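Local coordinates for protein glycosyltransferase (Streptomyces halstedii, PDB 3WAD) that belongs to the glycosyltransferases of the GT-B fold, in which two Rossmann-like domains face each other across a cleft, at residues 339-343 with 344-348; 79-83 with 84-88; 208-211 with 212-215. All blocks are in the same frame, centred on the assembly; numbering follows the deposited sequence.

Contact 1: residues 339-343 with 344-348; sequences VPNWL and WDEGY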
ATOM      1  N   VAL B 339      26.933  12.599  -7.720  1.00 27.55           N
ATOM      2  CA  VAL B 339      27.526  12.649  -9.025  1.00 28.53           C
ATOM      3  C   VAL B 339      26.349  12.869 -10.025  1.00 29.92           C
ATOM      4  O   VAL B 339      25.769  11.898 -10.512  1.00 29.41           O
ATOM      5  CB  VAL B 339      28.304  11.342  -9.353  1.00 28.48           C
ATOM      6  CG1 VAL B 339      28.860  11.363 -10.825  1.00 30.63           C
ATOM      7  CG2 VAL B 339      29.466  11.153  -8.399  1.00 29.94           C
ATOM      8  N   PRO B 340      26.000  14.146 -10.335  1.00 30.91           N
ATOM      9  CA  PRO B 340      24.667  14.328 -10.969  1.00 31.47           C
ATOM     10  C   PRO B 340      24.525  13.702 -12.348  1.00 34.21           C
ATOM     11  O   PRO B 340      25.404  13.775 -13.196  1.00 34.08           O
ATOM     12  CB  PRO B 340      24.476  15.845 -11.055  1.00 31.25           C
ATOM     13  CG  PRO B 340      25.526  16.485 -10.116  1.00 30.55           C
ATOM     14  CD  PRO B 340      26.576  15.407  -9.812  1.00 29.99           C
ATOM     15  N   ASN B 341      23.391  13.065 -12.550  1.00 34.47           N
ATOM     16  CA  ASN B 341      23.023  12.666 -13.845  1.00 36.89           C
ATOM     17  C   ASN B 341      22.336  13.902 -14.457  1.00 36.92           C
ATOM     18  O   ASN B 341      22.341  14.964 -13.862  1.00 36.61           O
ATOM     19  CB  ASN B 341      22.124  11.441 -13.748  1.00 37.21           C
ATOM     20  CG  ASN B 341      21.998  10.722 -15.063  1.00 41.30           C
ATOM     21  OD1 ASN B 341      21.753   9.529 -15.063  1.00 44.61           O
ATOM     22  ND2 ASN B 341      22.165  11.448 -16.213  1.00 44.19           N
ATOM     23  N   TRP B 342      21.803  13.812 -15.652  1.00 38.94           N
ATOM     24  CA  TRP B 342      21.117  14.983 -16.193  1.00 38.87           C
ATOM     25  C   TRP B 342      19.786  14.550 -16.742  1.00 36.75           C
ATOM     26  O   TRP B 342      19.345  15.099 -17.706  1.00 36.24           O
ATOM     27  CB  TRP B 342      21.973  15.668 -17.265  1.00 40.78           C
ATOM     28  CG  TRP B 342      22.617  14.666 -18.229  1.00 47.98           C
ATOM     29  CD1 TRP B 342      22.038  14.105 -19.372  1.00 50.55           C
ATOM     30  CD2 TRP B 342      23.943  14.083 -18.126  1.00 54.18           C
ATOM     31  NE1 TRP B 342      22.917  13.219 -19.960  1.00 53.44           N
ATOM     32  CE2 TRP B 342      24.091  13.184 -19.235  1.00 56.72           C
ATOM     33  CE3 TRP B 342      25.019  14.231 -17.208  1.00 56.20           C
ATOM     34  CZ2 TRP B 342      25.290  12.431 -19.450  1.00 57.75           C
ATOM     35  CZ3 TRP B 342      26.206  13.476 -17.414  1.00 56.65           C
ATOM     36  CH2 TRP B 342      26.328  12.591 -18.535  1.00 58.68           C
ATOM     37  N   LEU B 343      19.144  13.560 -16.137  1.00 35.71           N
ATOM     38  CA  LEU B 343      17.837  13.135 -16.645  1.00 35.43           C
ATOM     39  C   LEU B 343      16.732  14.170 -16.360  1.00 33.10           C
ATOM     40  O   LEU B 343      15.776  14.238 -17.101  1.00 34.63           O
ATOM     41  CB  LEU B 343      17.405  11.808 -16.050  1.00 36.04           C
ATOM     42  CG  LEU B 343      17.897  10.509 -16.692  1.00 39.64           C
ATOM     43  CD1 LEU B 343      19.354  10.562 -16.797  1.00 41.84           C
ATOM     44  CD2 LEU B 343      17.441   9.311 -15.844  1.00 41.79           C
ATOM     45  N   TRP B 344      16.846  14.943 -15.297  1.00 29.66           N
ATOM     46  CA  TRP B 344      15.724  15.845 -14.948  1.00 27.87           C
ATOM     47  C   TRP B 344      16.188  17.130 -14.265  1.00 26.68           C
ATOM     48  O   TRP B 344      16.117  18.214 -14.850  1.00 27.42           O
ATOM     49  CB  TRP B 344      14.647  15.093 -14.116  1.00 26.25           C
ATOM     50  CG  TRP B 344      13.466  15.951 -13.943  1.00 23.80           C
ATOM     51  CD1 TRP B 344      13.069  16.557 -12.782  1.00 20.91           C
ATOM     52  CD2 TRP B 344      12.532  16.359 -14.980  1.00 19.67           C
ATOM     53  NE1 TRP B 344      11.926  17.342 -13.028  1.00 23.72           N
ATOM     54  CE2 TRP B 344      11.621  17.257 -14.387  1.00 24.06           C
ATOM     55  CE3 TRP B 344      12.440  16.103 -16.375  1.00 27.23           C
ATOM     56  CZ2 TRP B 344      10.609  17.845 -15.105  1.00 20.52           C
ATOM     57  CZ3 TRP B 344      11.425  16.660 -17.097  1.00 24.67           C
ATOM     58  CH2 TRP B 344      10.501  17.543 -16.458  1.00 25.11           C
ATOM     59  N   ASP B 345      16.682  17.005 -13.046  1.00 25.68           N
ATOM     60  CA  ASP B 345      17.001  18.164 -12.197  1.00 25.81           C
ATOM     61  C   ASP B 345      18.188  17.900 -11.305  1.00 25.69           C
ATOM     62  O   ASP B 345      18.427  18.666 -10.362  1.00 26.40           O
ATOM     63  CB  ASP B 345      15.817  18.504 -11.266  1.00 25.33           C
ATOM     64  CG  ASP B 345      15.414  17.317 -10.395  1.00 25.78           C
ATOM     65  OD1 ASP B 345      14.414  17.417  -9.638  1.00 20.54           O
ATOM     66  OD2 ASP B 345      16.133  16.285 -10.459  1.00 23.14           O
ATOM     67  N   GLU B 346      18.920  16.821 -11.565  1.00 25.00           N
ATOM     68  CA  GLU B 346      19.895  16.378 -10.602  1.00 25.80           C
ATOM     69  C   GLU B 346      21.025  17.397 -10.404  1.00 25.42           C
ATOM     70  O   GLU B 346      21.519  17.557  -9.275  1.00 26.70           O
ATOM     71  CB  GLU B 346      20.484  15.016 -11.016  1.00 27.33           C
ATOM     72  CG  GLU B 346      19.475  13.945 -11.170  1.00 26.97           C
ATOM     73  CD  GLU B 346      19.086  13.791 -12.621  1.00 28.90           C
ATOM     74  OE1 GLU B 346      18.791  14.770 -13.345  1.00 28.03           O
ATOM     75  OE2 GLU B 346      19.129  12.648 -13.067  1.00 32.32           O
ATOM     76  N   GLY B 347      21.444  18.068 -11.466  1.00 24.61           N
ATOM     77  CA  GLY B 347      22.573  19.035 -11.411  1.00 25.41           C
ATOM     78  C   GLY B 347      22.201  20.204 -10.500  1.00 26.16           C
ATOM     79  O   GLY B 347      22.932  20.598  -9.584  1.00 28.56           O
ATOM     80  N   TYR B 348      21.001  20.702 -10.713  1.00 26.63           N
ATOM     81  CA  TYR B 348      20.545  21.916 -10.095  1.00 27.11           C
ATOM     82  C   TYR B 348      20.230  21.658  -8.632  1.00 26.13           C
ATOM     83  O   TYR B 348      20.611  22.446  -7.774  1.00 27.14           O
ATOM     84  CB  TYR B 348      19.341  22.461 -10.851  1.00 27.73           C
ATOM     85  CG  TYR B 348      18.758  23.693 -10.183  1.00 31.38           C
ATOM     86  CD1 TYR B 348      19.005  24.938 -10.713  1.00 33.10           C
ATOM     87  CD2 TYR B 348      17.957  23.589  -9.029  1.00 31.26           C
ATOM     88  CE1 TYR B 348      18.453  26.054 -10.158  1.00 32.99           C
ATOM     89  CE2 TYR B 348      17.397  24.689  -8.461  1.00 32.83           C
ATOM     90  CZ  TYR B 348      17.680  25.924  -9.020  1.00 31.86           C
ATOM     91  OH  TYR B 348      17.141  27.039  -8.506  1.00 30.00           O
TER

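Contact 2: residues 79-83 with 84-88; sequences LNETR and PEKLT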
ATOM      1  N   LEU B  79      15.088  20.172 -21.196  1.00 37.29           N
ATOM      2  CA  LEU B  79      14.190  20.757 -20.287  1.00 36.41           C
ATOM      3  C   LEU B  79      14.950  21.180 -19.037  1.00 36.41           C
ATOM      4  O   LEU B  79      14.448  21.956 -18.227  1.00 38.44           O
ATOM      5  CB  LEU B  79      13.110  19.718 -20.012  1.00 36.47           C
ATOM      6  CG  LEU B  79      11.677  20.093 -19.698  1.00 35.36           C
ATOM      7  CD1 LEU B  79      11.192  21.413 -20.332  1.00 33.60           C
ATOM      8  CD2 LEU B  79      10.762  18.907 -20.023  1.00 33.65           C
ATOM      9  N   ASN B  80      16.163  20.694 -18.849  1.00 33.93           N
ATOM     10  CA  ASN B  80      16.891  21.187 -17.732  1.00 32.71           C
ATOM     11  C   ASN B  80      17.743  22.464 -18.010  1.00 30.90           C
ATOM     12  O   ASN B  80      18.583  22.820 -17.193  1.00 31.12           O
ATOM     13  CB  ASN B  80      17.751  20.091 -17.147  1.00 32.93           C
ATOM     14  CG  ASN B  80      18.856  19.666 -18.099  1.00 35.64           C
ATOM     15  OD1 ASN B  80      19.051  20.253 -19.172  1.00 40.44           O
ATOM     16  ND2 ASN B  80      19.587  18.659 -17.710  1.00 36.86           N
ATOM     17  N   GLU B  81      17.549  23.122 -19.139  1.00 30.03           N
ATOM     18  CA  GLU B  81      18.404  24.253 -19.505  1.00 29.15           C
ATOM     19  C   GLU B  81      18.070  25.435 -18.542  1.00 29.56           C
ATOM     20  O   GLU B  81      16.904  25.884 -18.485  1.00 27.88           O
ATOM     21  CB  GLU B  81      18.096  24.668 -20.959  1.00 29.66           C
ATOM     22  CG  GLU B  81      18.876  25.900 -21.445  1.00 29.93           C
ATOM     23  CD  GLU B  81      20.373  25.671 -21.286  1.00 31.62           C
ATOM     24  OE1 GLU B  81      20.908  24.827 -21.984  1.00 33.45           O
ATOM     25  OE2 GLU B  81      21.007  26.290 -20.433  1.00 30.51           O
ATOM     26  N   THR B  82      19.070  25.987 -17.856  1.00 28.06           N
ATOM     27  CA  THR B  82      18.786  27.167 -17.023  1.00 29.50           C
ATOM     28  C   THR B  82      19.660  28.416 -17.359  1.00 30.90           C
ATOM     29  O   THR B  82      19.473  29.479 -16.738  1.00 31.26           O
ATOM     30  CB  THR B  82      18.900  26.901 -15.535  1.00 29.50           C
ATOM     31  OG1 THR B  82      20.255  26.605 -15.221  1.00 30.21           O
ATOM     32  CG2 THR B  82      18.008  25.725 -15.068  1.00 31.38           C
ATOM     33  N   ARG B  83      20.572  28.321 -18.329  1.00 29.25           N
ATOM     34  CA  ARG B  83      21.293  29.524 -18.765  1.00 29.12           C
ATOM     35  C   ARG B  83      20.346  30.564 -19.388  1.00 27.98           C
ATOM     36  O   ARG B  83      19.676  30.304 -20.381  1.00 27.50           O
ATOM     37  CB  ARG B  83      22.429  29.151 -19.752  1.00 28.89           C
ATOM     38  CG  ARG B  83      23.588  28.371 -19.031  1.00 29.73           C
ATOM     39  CD  ARG B  83      24.501  27.686 -19.994  1.00 24.33           C
ATOM     40  NE  ARG B  83      23.756  26.710 -20.790  1.00 29.60           N
ATOM     41  CZ  ARG B  83      24.281  26.010 -21.803  1.00 34.27           C
ATOM     42  NH1 ARG B  83      25.584  26.189 -22.180  1.00 37.52           N
ATOM     43  NH2 ARG B  83      23.533  25.138 -22.454  1.00 34.17           N
ATOM     44  N   PRO B  84      20.287  31.774 -18.798  1.00 28.00           N
ATOM     45  CA  PRO B  84      19.307  32.774 -19.270  1.00 26.90           C
ATOM     46  C   PRO B  84      19.423  33.047 -20.779  1.00 27.81           C
ATOM     47  O   PRO B  84      18.378  33.206 -21.460  1.00 27.48           O
ATOM     48  CB  PRO B  84      19.635  34.026 -18.426  1.00 28.12           C
ATOM     49  CG  PRO B  84      20.259  33.471 -17.161  1.00 29.33           C
ATOM     50  CD  PRO B  84      21.119  32.269 -17.696  1.00 26.45           C
ATOM     51  N   GLU B  85      20.650  33.047 -21.327  1.00 26.91           N
ATOM     52  CA  GLU B  85      20.831  33.376 -22.782  1.00 27.08           C
ATOM     53  C   GLU B  85      20.271  32.326 -23.704  1.00 26.87           C
ATOM     54  O   GLU B  85      19.956  32.638 -24.835  1.00 28.72           O
ATOM     55  CB  GLU B  85      22.283  33.601 -23.184  1.00 25.45           C
ATOM     56  CG  GLU B  85      23.243  32.407 -22.997  1.00 28.48           C
ATOM     57  CD  GLU B  85      23.670  32.253 -21.548  1.00 32.77           C
ATOM     58  OE1 GLU B  85      22.980  32.780 -20.605  1.00 35.87           O
ATOM     59  OE2 GLU B  85      24.707  31.617 -21.338  1.00 39.23           O
ATOM     60  N   LYS B  86      20.160  31.099 -23.240  1.00 26.33           N
ATOM     61  CA  LYS B  86      19.608  30.014 -24.053  1.00 28.50           C
ATOM     62  C   LYS B  86      18.090  29.974 -23.964  1.00 28.53           C
ATOM     63  O   LYS B  86      17.421  29.346 -24.756  1.00 30.09           O
ATOM     64  CB  LYS B  86      20.110  28.679 -23.528  1.00 28.53           C
ATOM     65  CG  LYS B  86      21.610  28.567 -23.382  1.00 32.39           C
ATOM     66  CD  LYS B  86      22.167  28.384 -24.772  1.00 32.52           C
ATOM     67  CE  LYS B  86      23.253  27.402 -24.810  1.00 35.85           C
ATOM     68  NZ  LYS B  86      24.129  27.724 -26.023  1.00 36.15           N
ATOM     69  N   LEU B  87      17.541  30.643 -22.977  1.00 30.29           N
ATOM     70  CA  LEU B  87      16.081  30.608 -22.695  1.00 30.59           C
ATOM     71  C   LEU B  87      15.326  31.687 -23.487  1.00 30.54           C
ATOM     72  O   LEU B  87      14.635  32.536 -22.940  1.00 31.41           O
ATOM     73  CB  LEU B  87      15.829  30.699 -21.170  1.00 30.90           C
ATOM     74  CG  LEU B  87      16.281  29.440 -20.406  1.00 30.43           C
ATOM     75  CD1 LEU B  87      16.046  29.565 -18.945  1.00 26.30           C
ATOM     76  CD2 LEU B  87      15.584  28.171 -21.011  1.00 31.22           C
ATOM     77  N   THR B  88      15.432  31.618 -24.788  1.00 30.38           N
ATOM     78  CA  THR B  88      14.701  32.522 -25.675  1.00 30.03           C
ATOM     79  C   THR B  88      13.316  31.936 -25.980  1.00 29.66           C
ATOM     80  O   THR B  88      13.114  30.733 -25.804  1.00 27.14           O
ATOM     81  CB  THR B  88      15.398  32.584 -27.026  1.00 30.94           C
ATOM     82  OG1 THR B  88      15.379  31.275 -27.578  1.00 31.73           O
ATOM     83  CG2 THR B  88      16.908  32.997 -26.868  1.00 32.93           C
TER

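Contact 3: residues 208-211 with 212-215; sequences VAPP and WMSF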
ATOM      1  N   VAL B 208       6.824  17.546  -4.823  1.00 22.71           N
ATOM      2  CA  VAL B 208       7.407  16.549  -3.949  1.00 22.61           C
ATOM      3  C   VAL B 208       8.756  17.009  -3.368  1.00 23.79           C
ATOM      4  O   VAL B 208       9.269  16.412  -2.437  1.00 24.54           O
ATOM      5  CB  VAL B 208       7.610  15.219  -4.699  1.00 22.67           C
ATOM      6  CG1 VAL B 208       6.250  14.576  -5.049  1.00 22.19           C
ATOM      7  CG2 VAL B 208       8.495  15.424  -5.957  1.00 21.07           C
ATOM      8  N   ALA B 209       9.359  18.001  -3.983  1.00 21.90           N
ATOM      9  CA  ALA B 209      10.630  18.570  -3.530  1.00 23.54           C
ATOM     10  C   ALA B 209      10.275  19.670  -2.454  1.00 25.55           C
ATOM     11  O   ALA B 209       9.239  20.358  -2.591  1.00 24.08           O
ATOM     12  CB  ALA B 209      11.367  19.209  -4.732  1.00 22.77           C
ATOM     13  N   PRO B 210      11.109  19.789  -1.397  1.00 26.27           N
ATOM     14  CA  PRO B 210      10.986  20.872  -0.386  1.00 27.89           C
ATOM     15  C   PRO B 210      11.063  22.262  -0.975  1.00 28.37           C
ATOM     16  O   PRO B 210      11.790  22.489  -1.957  1.00 27.95           O
ATOM     17  CB  PRO B 210      12.146  20.633   0.554  1.00 28.64           C
ATOM     18  CG  PRO B 210      12.624  19.177   0.297  1.00 28.05           C
ATOM     19  CD  PRO B 210      12.245  18.879  -1.118  1.00 25.72           C
ATOM     20  N   PRO B 211      10.226  23.192  -0.429  1.00 28.57           N
ATOM     21  CA  PRO B 211      10.097  24.546  -0.969  1.00 27.78           C
ATOM     22  C   PRO B 211      11.457  25.202  -1.066  1.00 25.60           C
ATOM     23  O   PRO B 211      11.720  25.882  -2.022  1.00 25.88           O
ATOM     24  CB  PRO B 211       9.244  25.277   0.101  1.00 28.60           C
ATOM     25  CG  PRO B 211       8.240  24.197   0.546  1.00 28.70           C
ATOM     26  CD  PRO B 211       9.232  22.936   0.631  1.00 29.64           C
ATOM     27  N   TRP B 212      12.336  24.953  -0.134  1.00 26.97           N
ATOM     28  CA  TRP B 212      13.672  25.677  -0.161  1.00 29.38           C
ATOM     29  C   TRP B 212      14.528  25.368  -1.395  1.00 30.39           C
ATOM     30  O   TRP B 212      15.420  26.101  -1.668  1.00 29.68           O
ATOM     31  CB  TRP B 212      14.491  25.440   1.101  1.00 29.53           C
ATOM     32  CG  TRP B 212      14.968  24.013   1.311  1.00 30.31           C
ATOM     33  CD1 TRP B 212      14.350  23.056   2.078  1.00 34.14           C
ATOM     34  CD2 TRP B 212      16.166  23.423   0.826  1.00 32.40           C
ATOM     35  NE1 TRP B 212      15.082  21.897   2.067  1.00 35.33           N
ATOM     36  CE2 TRP B 212      16.196  22.082   1.304  1.00 33.56           C
ATOM     37  CE3 TRP B 212      17.224  23.878  -0.013  1.00 33.82           C
ATOM     38  CZ2 TRP B 212      17.240  21.174   0.979  1.00 33.06           C
ATOM     39  CZ3 TRP B 212      18.248  22.985  -0.329  1.00 33.06           C
ATOM     40  CH2 TRP B 212      18.261  21.647   0.200  1.00 33.22           C
ATOM     41  N   MET B 213      14.269  24.282  -2.114  1.00 30.90           N
ATOM     42  CA  MET B 213      15.087  23.972  -3.270  1.00 31.58           C
ATOM     43  C   MET B 213      14.273  24.083  -4.553  1.00 32.07           C
ATOM     44  O   MET B 213      14.801  23.836  -5.624  1.00 31.82           O
ATOM     45  CB  MET B 213      15.761  22.574  -3.182  1.00 31.05           C
ATOM     46  CG  MET B 213      14.756  21.427  -2.987  1.00 32.42           C
ATOM     47  SD  MET B 213      15.431  19.743  -3.340  1.00 32.38           S
ATOM     48  CE  MET B 213      15.137  19.749  -5.041  1.00 32.43           C
ATOM     49  N   SER B 214      12.994  24.451  -4.459  1.00 33.79           N
ATOM     50  CA  SER B 214      12.156  24.518  -5.658  1.00 34.26           C
ATOM     51  C   SER B 214      12.369  25.801  -6.469  1.00 34.09           C
ATOM     52  O   SER B 214      12.851  26.795  -5.910  1.00 33.49           O
ATOM     53  CB  SER B 214      10.702  24.398  -5.303  1.00 34.58           C
ATOM     54  OG  SER B 214      10.466  23.112  -4.704  1.00 40.34           O
ATOM     55  N   PHE B 215      12.024  25.771  -7.765  1.00 32.57           N
ATOM     56  CA  PHE B 215      11.981  27.003  -8.564  1.00 33.78           C
ATOM     57  C   PHE B 215      10.865  27.941  -8.078  1.00 34.82           C
ATOM     58  O   PHE B 215       9.856  27.444  -7.589  1.00 33.75           O
ATOM     59  CB  PHE B 215      11.738  26.700 -10.037  1.00 32.59           C
ATOM     60  CG  PHE B 215      12.736  25.779 -10.623  1.00 32.69           C
ATOM     61  CD1 PHE B 215      14.102  25.967 -10.376  1.00 30.79           C
ATOM     62  CD2 PHE B 215      12.307  24.709 -11.449  1.00 29.54           C
ATOM     63  CE1 PHE B 215      15.044  25.090 -10.947  1.00 32.97           C
ATOM     64  CE2 PHE B 215      13.217  23.820 -12.045  1.00 31.11           C
ATOM     65  CZ  PHE B 215      14.614  23.995 -11.812  1.00 32.18           C
TER
HETATM   66  O   HOH W   1       7.894  22.773  -2.777  1.00 36.70           O

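Contact 1: residues 339-343 with 344-348
Glu346 and Asn341 lie side by side and point the same way where a Rossmann-like beta-alpha loop, leaving strand 336-338, folds back to start helix 346-355. The amide and carboxylate planes are 24° apart, and Glu346 OE2 rests 3.3 Å from Asn341 CB, so an oxygen borders the asparagine's aliphatic carbon. Glu346 sits in the first turn of the helix; its chain bends at the second torsion, which turns the carboxylate back toward the loop that precedes it. There it meets the backbone N-H groups of the residues just before the helix. OE1 takes the strong bond from Trp344 N, at 2.8 Å and 162°, and a weak one from Asp345 N; OE2 takes a weak bond from Leu343 N at 3.2 Å. A long acidic side chain suits this place because its two oxygens can reach three successive amides and so fix the path of the loop.

Nearer the strand end, Pro340 turns its ring toward the helix start. Its CB lies 3.7 Å from Gly347 CA, so the rigid ring packs directly against the helix backbone. The indole of Trp344 is carried away from the turn, where its NE1 bonds Leu154 O and its ring meets Phe152. Asp345, at the N-cap position, instead forms a salt bridge with Arg326. The Trp344 N-H reaches Glu346 OE1 on the syn side, 31° out of the carboxylate plane.

Contact 2: residues 79-83 with 84-88
Arg83 and Lys86 both set CG anti to their carbonyl carbon, with chi1 at -69° and -53°, and this launches the two side chains side by side in the same direction. Further bends, at the third torsion of Arg83 and the second and third of Lys86, bring Lys86 CE over one face of the guanidinium, 3.3 Å from Arg83 NH2. At the edge of that guanidinium, in its plane, lies Glu81. Arg83 grips it side-on: NH2 donates to OE1 at 2.7 Å and NE to OE2 at 2.8 Å, both nearly straight at 171°. OE2 also receives the Arg83 backbone N at 3.0 Å through its anti lone pair. Glu81 CG meanwhile packs on Lys86 CB at 3.7 Å, and Leu87 CD2 reaches the same CG.

The backbone makes a tight turn ahead of helix 89-106, with Lys86 N bonding Arg83 O at 3.0 Å. Pro84 suits the start of the turn, since it has no N-H to leave without an acceptor. Leu87 centres an inverse gamma turn, and Thr88 OG1 then caps the helix at Tyr91 N.

Arg83 NH1 and Lys86 NZ, like charges, are 4.4 Å apart on this surface, where a crystal neighbour also touches Lys86. With two arginine nitrogens and one amide around it, the Glu81 carboxylate probably stays ionised and offsets part of that repulsion.

Contact 3: residues 208-211 with 212-215
On the tightly packed side of a short 3-10 turn, Met213 crosses Pro210, its SD 4.0 Å from Pro210 CD, and the methionine CE reaches Ala209 CB at 3.8 Å. A flexible thioether suits this spot: bent at its third torsion, it follows the small alanine and the rigid ring. The Trp212 indole runs alongside Pro210 and meets it obliquely, NE1 being 3.5 Å from Pro210 CB, while Met213 CB lies over one ring face. Pro210 thus offers a stiff apolar surface to both neighbours. Two backbone bonds hold the coil, Met213 N to Pro210 O and Ser214 N to Pro211 O, each 3.1 Å.

The other side is more exposed. Pro211 lies at the surface, and Ser214 OG stands 3.1 Å from Pro210 O while sharing a water with Ala209 O; that water donates to Ala209 O at 2.8 Å.

The turn follows strand 204-206 of the N-terminal sheet, yet its side chains pack on helices of the other half: Met213 on Val349 and Arg352 of helix 346-355, Pro210 on Ile330 of helix 323-332, and Trp212 on Ile392 of helix 384-397, with Arg356 making a cation-pi contact to the indole.

In the fold
Along the chain the order is contact 2, contact 3, contact 1. The first two lie in the N-terminal half: contact 2 in the loop before helix 89-106, contact 3 in the loop between strands 204-206 and 221-222. Contact 1 lies in the C-terminal half, between strand 336-338 and helix 346-355. Its centre is about 15 Å from the centre of each of the others, and it touches both: Trp344 packs on Leu79, and Tyr348 meets Phe215 edge-to-face. Contacts 2 and 3, with centres about 19 Å apart, do not touch. Contact 1 therefore brings the C-terminal half against two separate loops of the N-terminal half, joining the two Rossmann-like domains.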